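Local structure of SusD superfamily protein (Bacteroides thetaiotaomicron VPI-5482, 3HDX) at residues Leu276-Val286 / Val334-Gln342. The protein probably binds polysaccharide at the bacterial outer membrane as a SusD-family protein of carbohydrate metabolism. Numbering follows the deposited sequence.
Sequences LEQLTLAYPLV and VFSKIKIIQ
E277, L281 and L285 reach from a short helix and the turn after it onto segment 334-342, packing two loop-rich pieces of the SusD fold together; V334 and F335 form a strand paired with 325-326. E277 crosses the side chain of I338 at about a right angle, its CG 3.4 Å from I338 O, and a bend at chi2 (95°) turns the carboxylate past I338 CG2. There the anti lone pair of E277 OE2 accepts the backbone N-H of I340 (I340 N to E277 OE2 2.9 Å, 159°), while OE1 bonds S356 OG. With the carboxylate lost to an alanine here, the I340 N-H and the S356 hydroxyl would probably each lose an acceptor oxygen, and a gap would be likely to open beside I338 CG2. L281 forks over the segment: CD2 lies 3.5 Å from F335 O, whereas CD1 meets I341 CD1 tip to tip. That same methyl of I341 also touches L285 CB and V286 CG1. L285 slides past V334 in the opposite direction and lays CD2 on the aliphatic chain of K339, L285 CD2 to K339 CD 3.9 Å; beyond it the K339 ammonium binds S336 O and T241 O. On the other flank L276, with CG anti to the backbone N (chi1 179°), sends CD2 to the edge of the F335 ring and against I338 CD1, crossing both side chains nearly perpendicularly. T280 runs alongside F335, pointing the same way. Two waters fill in where direct backbone pairing is absent: one donates to T280 O and accepts from F335 N, and the other accepts from T280 OG1 while donating to F335 O and I338 O, lying 2.7 Å from each of these two carbonyl oxygens.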
ATOM      1  N   LEU A 276       4.882  -0.052 -11.503  1.00 13.94           N
ATOM      2  CA  LEU A 276       4.372   1.232 -11.980  1.00 13.81           C
ATOM      3  C   LEU A 276       5.052   1.665 -13.276  1.00 13.51           C
ATOM      4  O   LEU A 276       4.419   2.257 -14.147  1.00 14.28           O
ATOM      5  CB  LEU A 276       4.564   2.361 -10.951  1.00 14.09           C
ATOM      6  CG  LEU A 276       4.082   3.765 -11.347  1.00 14.21           C
ATOM      7  CD1 LEU A 276       2.546   3.760 -11.591  1.00 14.13           C
ATOM      8  CD2 LEU A 276       4.479   4.825 -10.321  1.00 15.50           C
ATOM      9  N   GLU A 277       6.350   1.413 -13.350  1.00 12.65           N
ATOM     10  CA  GLU A 277       7.146   1.749 -14.545  1.00 12.63           C
ATOM     11  C   GLU A 277       6.536   1.272 -15.868  1.00 12.54           C
ATOM     12  O   GLU A 277       6.735   1.902 -16.893  1.00 14.47           O
ATOM     13  CB  GLU A 277       8.568   1.176 -14.456  1.00 13.37           C
ATOM     14  CG  GLU A 277       9.448   1.722 -13.357  1.00 14.74           C
ATOM     15  CD  GLU A 277       9.452   0.903 -12.083  1.00 16.07           C
ATOM     16  OE1 GLU A 277       8.431   0.289 -11.731  1.00 15.87           O
ATOM     17  OE2 GLU A 277      10.488   0.875 -11.418  1.00 16.17           O
ATOM     18  N   GLN A 278       5.828   0.147 -15.865  1.00 14.58           N
ATOM     19  CA  GLN A 278       5.129  -0.324 -17.065  1.00 14.85           C
ATOM     20  C   GLN A 278       4.146   0.739 -17.599  1.00 15.62           C
ATOM     21  O   GLN A 278       4.008   0.926 -18.842  1.00 17.70           O
ATOM     22  CB  GLN A 278       4.406  -1.639 -16.792  1.00 16.95           C
ATOM     23  CG  GLN A 278       5.353  -2.795 -16.531  1.00 19.97           C
ATOM     24  CD  GLN A 278       4.714  -4.059 -15.933  1.00 22.66           C
ATOM     25  OE1 GLN A 278       3.582  -4.036 -15.442  1.00 24.64           O
ATOM     26  NE2 GLN A 278       5.479  -5.186 -15.946  1.00 23.54           N
ATOM     27  N   LEU A 279       3.497   1.442 -16.665  1.00 14.66           N
ATOM     28  CA  LEU A 279       2.554   2.481 -16.987  1.00 14.69           C
ATOM     29  C   LEU A 279       3.165   3.864 -17.168  1.00 14.45           C
ATOM     30  O   LEU A 279       2.641   4.654 -17.939  1.00 14.80           O
ATOM     31  CB  LEU A 279       1.463   2.563 -15.885  1.00 15.70           C
ATOM     32  CG  LEU A 279       0.565   1.330 -15.707  1.00 17.24           C
ATOM     33  CD1 LEU A 279      -0.249   1.439 -14.392  1.00 18.70           C
ATOM     34  CD2 LEU A 279      -0.332   1.112 -16.926  1.00 21.08           C
ATOM     35  N   THR A 280       4.270   4.164 -16.484  1.00 13.25           N
ATOM     36  CA  THR A 280       4.809   5.527 -16.476  1.00 13.69           C
ATOM     37  C   THR A 280       6.034   5.793 -17.311  1.00 13.94           C
ATOM     38  O   THR A 280       6.182   6.915 -17.783  1.00 14.18           O
ATOM     39  CB  THR A 280       5.127   5.945 -15.017  1.00 13.19           C
ATOM     40  OG1 THR A 280       6.046   5.014 -14.441  1.00 13.48           O
ATOM     41  CG2 THR A 280       3.810   6.085 -14.184  1.00 12.38           C
ATOM     42  N   LEU A 281       6.924   4.822 -17.485  1.00 13.69           N
ATOM     43  CA  LEU A 281       8.170   5.123 -18.178  1.00 14.74           C
ATOM     44  C   LEU A 281       8.075   5.113 -19.694  1.00 15.61           C
ATOM     45  O   LEU A 281       7.298   4.387 -20.298  1.00 16.56           O
ATOM     46  CB  LEU A 281       9.312   4.242 -17.675  1.00 14.82           C
ATOM     47  CG  LEU A 281       9.675   4.310 -16.175  1.00 13.31           C
ATOM     48  CD1 LEU A 281      11.081   3.677 -15.893  1.00 14.65           C
ATOM     49  CD2 LEU A 281       9.608   5.781 -15.570  1.00 14.50           C
ATOM     50  N   ALA A 282       8.910   5.953 -20.285  1.00 16.97           N
ATOM     51  CA  ALA A 282       9.057   6.060 -21.744  1.00 17.35           C
ATOM     52  C   ALA A 282      10.467   6.600 -22.015  1.00 17.44           C
ATOM     53  O   ALA A 282      11.258   6.817 -21.095  1.00 16.94           O
ATOM     54  CB  ALA A 282       8.000   6.971 -22.338  1.00 17.16           C
ATOM     55  N   TYR A 283      10.785   6.771 -23.301  1.00 18.05           N
ATOM     56  CA  TYR A 283      12.084   7.261 -23.745  1.00 19.23           C
ATOM     57  C   TYR A 283      12.431   8.587 -23.050  1.00 19.16           C
ATOM     58  O   TYR A 283      11.564   9.449 -22.962  1.00 20.55           O
ATOM     59  CB  TYR A 283      12.053   7.420 -25.277  1.00 19.16           C
ATOM     60  CG  TYR A 283      13.401   7.764 -25.813  1.00 21.22           C
ATOM     61  CD1 TYR A 283      14.328   6.762 -26.046  1.00 23.14           C
ATOM     62  CD2 TYR A 283      13.795   9.103 -25.985  1.00 22.06           C
ATOM     63  CE1 TYR A 283      15.628   7.074 -26.468  1.00 23.73           C
ATOM     64  CE2 TYR A 283      15.105   9.429 -26.412  1.00 23.97           C
ATOM     65  CZ  TYR A 283      16.002   8.403 -26.661  1.00 23.85           C
ATOM     66  OH  TYR A 283      17.297   8.708 -27.066  1.00 25.97           O
ATOM     67  N   PRO A 284      13.691   8.783 -22.605  1.00 21.71           N
ATOM     68  CA  PRO A 284      14.871   7.936 -22.757  1.00 21.13           C
ATOM     69  C   PRO A 284      15.118   6.867 -21.708  1.00 21.02           C
ATOM     70  O   PRO A 284      16.111   6.140 -21.838  1.00 20.53           O
ATOM     71  CB  PRO A 284      15.997   8.980 -22.712  1.00 23.18           C
ATOM     72  CG  PRO A 284      15.548   9.913 -21.747  1.00 23.65           C
ATOM     73  CD  PRO A 284      14.082  10.078 -22.016  1.00 23.20           C
ATOM     74  N   LEU A 285      14.223   6.715 -20.717  1.00 19.73           N
ATOM     75  CA  LEU A 285      14.447   5.761 -19.642  1.00 20.73           C
ATOM     76  C   LEU A 285      14.316   4.313 -20.119  1.00 20.97           C
ATOM     77  O   LEU A 285      15.019   3.445 -19.625  1.00 23.03           O
ATOM     78  CB  LEU A 285      13.526   6.032 -18.428  1.00 21.77           C
ATOM     79  CG  LEU A 285      13.749   7.363 -17.702  1.00 23.72           C
ATOM     80  CD1 LEU A 285      12.876   8.512 -18.279  1.00 25.85           C
ATOM     81  CD2 LEU A 285      13.447   7.274 -16.243  1.00 25.29           C
ATOM     82  N   VAL A 286      13.382   4.099 -21.054  1.00 19.34           N
ATOM     83  CA  VAL A 286      13.146   2.827 -21.711  1.00 20.19           C
ATOM     84  C   VAL A 286      12.882   3.099 -23.211  1.00 20.89           C
ATOM     85  O   VAL A 286      12.641   4.246 -23.603  1.00 20.59           O
ATOM     86  CB  VAL A 286      11.949   2.085 -21.064  1.00 20.33           C
ATOM     87  CG1 VAL A 286      12.251   1.723 -19.594  1.00 21.52           C
ATOM     88  CG2 VAL A 286      10.637   2.860 -21.237  1.00 20.75           C
ATOM     89  N   VAL A 334       7.466  12.596 -18.511  1.00 14.87           N
ATOM     90  CA  VAL A 334       7.493  11.256 -17.945  1.00 15.94           C
ATOM     91  C   VAL A 334       7.589  11.333 -16.425  1.00 14.63           C
ATOM     92  O   VAL A 334       8.537  11.922 -15.890  1.00 15.61           O
ATOM     93  CB  VAL A 334       8.677  10.456 -18.488  1.00 16.14           C
ATOM     94  CG1 VAL A 334       8.828   9.106 -17.775  1.00 15.46           C
ATOM     95  CG2 VAL A 334       8.520  10.233 -20.030  1.00 17.24           C
ATOM     96  N   PHE A 335       6.641  10.688 -15.736  1.00 13.39           N
ATOM     97  CA  PHE A 335       6.696  10.561 -14.284  1.00 13.56           C
ATOM     98  C   PHE A 335       7.764   9.484 -13.998  1.00 14.00           C
ATOM     99  O   PHE A 335       7.536   8.263 -14.130  1.00 13.20           O
ATOM    100  CB  PHE A 335       5.328  10.191 -13.740  1.00 11.82           C
ATOM    101  CG  PHE A 335       5.286  10.058 -12.261  1.00 12.90           C
ATOM    102  CD1 PHE A 335       5.243  11.205 -11.493  1.00 13.25           C
ATOM    103  CD2 PHE A 335       5.308   8.814 -11.626  1.00 12.48           C
ATOM    104  CE1 PHE A 335       5.205  11.163 -10.124  1.00 13.71           C
ATOM    105  CE2 PHE A 335       5.265   8.751 -10.211  1.00 12.76           C
ATOM    106  CZ  PHE A 335       5.186   9.929  -9.483  1.00 13.62           C
ATOM    107  N   SER A 336       8.936   9.979 -13.616  1.00 14.10           N
ATOM    108  CA  SER A 336      10.132   9.177 -13.459  1.00 14.43           C
ATOM    109  C   SER A 336      10.533   8.923 -12.009  1.00 14.88           C
ATOM    110  O   SER A 336      11.604   8.373 -11.756  1.00 15.21           O
ATOM    111  CB  SER A 336      11.269   9.890 -14.217  1.00 15.80           C
ATOM    112  OG  SER A 336      11.462  11.194 -13.704  1.00 16.88           O
ATOM    113  N   LYS A 337       9.667   9.281 -11.051  1.00 13.00           N
ATOM    114  CA  LYS A 337       9.958   9.089  -9.629  1.00 13.36           C
ATOM    115  C   LYS A 337      10.480   7.677  -9.327  1.00 13.00           C
ATOM    116  O   LYS A 337      11.448   7.513  -8.599  1.00 14.37           O
ATOM    117  CB  LYS A 337       8.697   9.353  -8.812  1.00 13.29           C
ATOM    118  CG  LYS A 337       8.826   9.142  -7.335  1.00 12.69           C
ATOM    119  CD  LYS A 337       7.489   9.241  -6.657  1.00 11.71           C
ATOM    120  CE  LYS A 337       7.595   8.951  -5.159  1.00 12.49           C
ATOM    121  NZ  LYS A 337       6.319   9.254  -4.385  1.00 12.73           N
ATOM    122  N   ILE A 338       9.759   6.687  -9.843  1.00 12.71           N
ATOM    123  CA  ILE A 338      10.020   5.263  -9.622  1.00 13.77           C
ATOM    124  C   ILE A 338      10.596   4.740 -10.941  1.00 13.33           C
ATOM    125  O   ILE A 338       9.925   4.763 -11.998  1.00 13.95           O
ATOM    126  CB  ILE A 338       8.739   4.506  -9.168  1.00 14.60           C
ATOM    127  CG1 ILE A 338       8.115   5.209  -7.947  1.00 16.12           C
ATOM    128  CG2 ILE A 338       9.079   3.030  -8.929  1.00 14.68           C
ATOM    129  CD1 ILE A 338       6.947   4.503  -7.291  1.00 15.44           C
ATOM    130  N   LYS A 339      11.839   4.284 -10.881  1.00 13.41           N
ATOM    131  CA  LYS A 339      12.626   3.928 -12.098  1.00 14.27           C
ATOM    132  C   LYS A 339      13.716   2.867 -11.820  1.00 14.64           C
ATOM    133  O   LYS A 339      14.932   3.083 -11.992  1.00 16.29           O
ATOM    134  CB  LYS A 339      13.185   5.215 -12.735  1.00 14.46           C
ATOM    135  CG  LYS A 339      13.984   6.099 -11.811  1.00 15.04           C
ATOM    136  CD  LYS A 339      14.584   7.319 -12.534  1.00 15.92           C
ATOM    137  CE  LYS A 339      15.287   8.231 -11.579  1.00 16.49           C
ATOM    138  NZ  LYS A 339      14.329   8.800 -10.583  1.00 16.31           N
ATOM    139  N   ILE A 340      13.248   1.716 -11.348  1.00 15.03           N
ATOM    140  CA  ILE A 340      14.116   0.588 -10.984  1.00 15.17           C
ATOM    141  C   ILE A 340      14.174  -0.319 -12.230  1.00 17.01           C
ATOM    142  O   ILE A 340      13.361  -1.236 -12.427  1.00 19.19           O
ATOM    143  CB  ILE A 340      13.613  -0.138  -9.733  1.00 15.52           C
ATOM    144  CG1 ILE A 340      13.314   0.845  -8.594  1.00 15.98           C
ATOM    145  CG2 ILE A 340      14.647  -1.145  -9.288  1.00 16.73           C
ATOM    146  CD1 ILE A 340      14.481   1.803  -8.202  1.00 16.94           C
ATOM    147  N   ILE A 341      15.128  -0.007 -13.110  1.00 20.15           N
ATOM    148  CA  ILE A 341      15.204  -0.650 -14.444  1.00 21.81           C
ATOM    149  C   ILE A 341      16.328  -1.691 -14.496  1.00 24.98           C
ATOM    150  O   ILE A 341      17.473  -1.336 -14.250  1.00 26.11           O
ATOM    151  CB  ILE A 341      15.405   0.423 -15.543  1.00 22.28           C
ATOM    152  CG1 ILE A 341      14.319   1.514 -15.488  1.00 23.17           C
ATOM    153  CG2 ILE A 341      15.430  -0.243 -16.975  1.00 22.78           C
ATOM    154  CD1 ILE A 341      14.619   2.760 -16.364  1.00 24.73           C
ATOM    155  N   GLN A 342      15.980  -2.947 -14.811  1.00 28.00           N
ATOM    156  CA  GLN A 342      16.965  -4.042 -14.966  1.00 30.27           C
ATOM    157  C   GLN A 342      17.765  -3.864 -16.257  1.00 33.10           C
ATOM    158  O   GLN A 342      17.162  -3.591 -17.297  1.00 36.10           O
ATOM    159  CB  GLN A 342      16.262  -5.406 -15.009  1.00 31.20           C
TER
HETATM  160  O   HOH W   1       4.738   9.104 -17.078  1.00 14.69           O
HETATM  161  O   HOH W   2       7.626   6.155 -12.430  1.00 14.85           O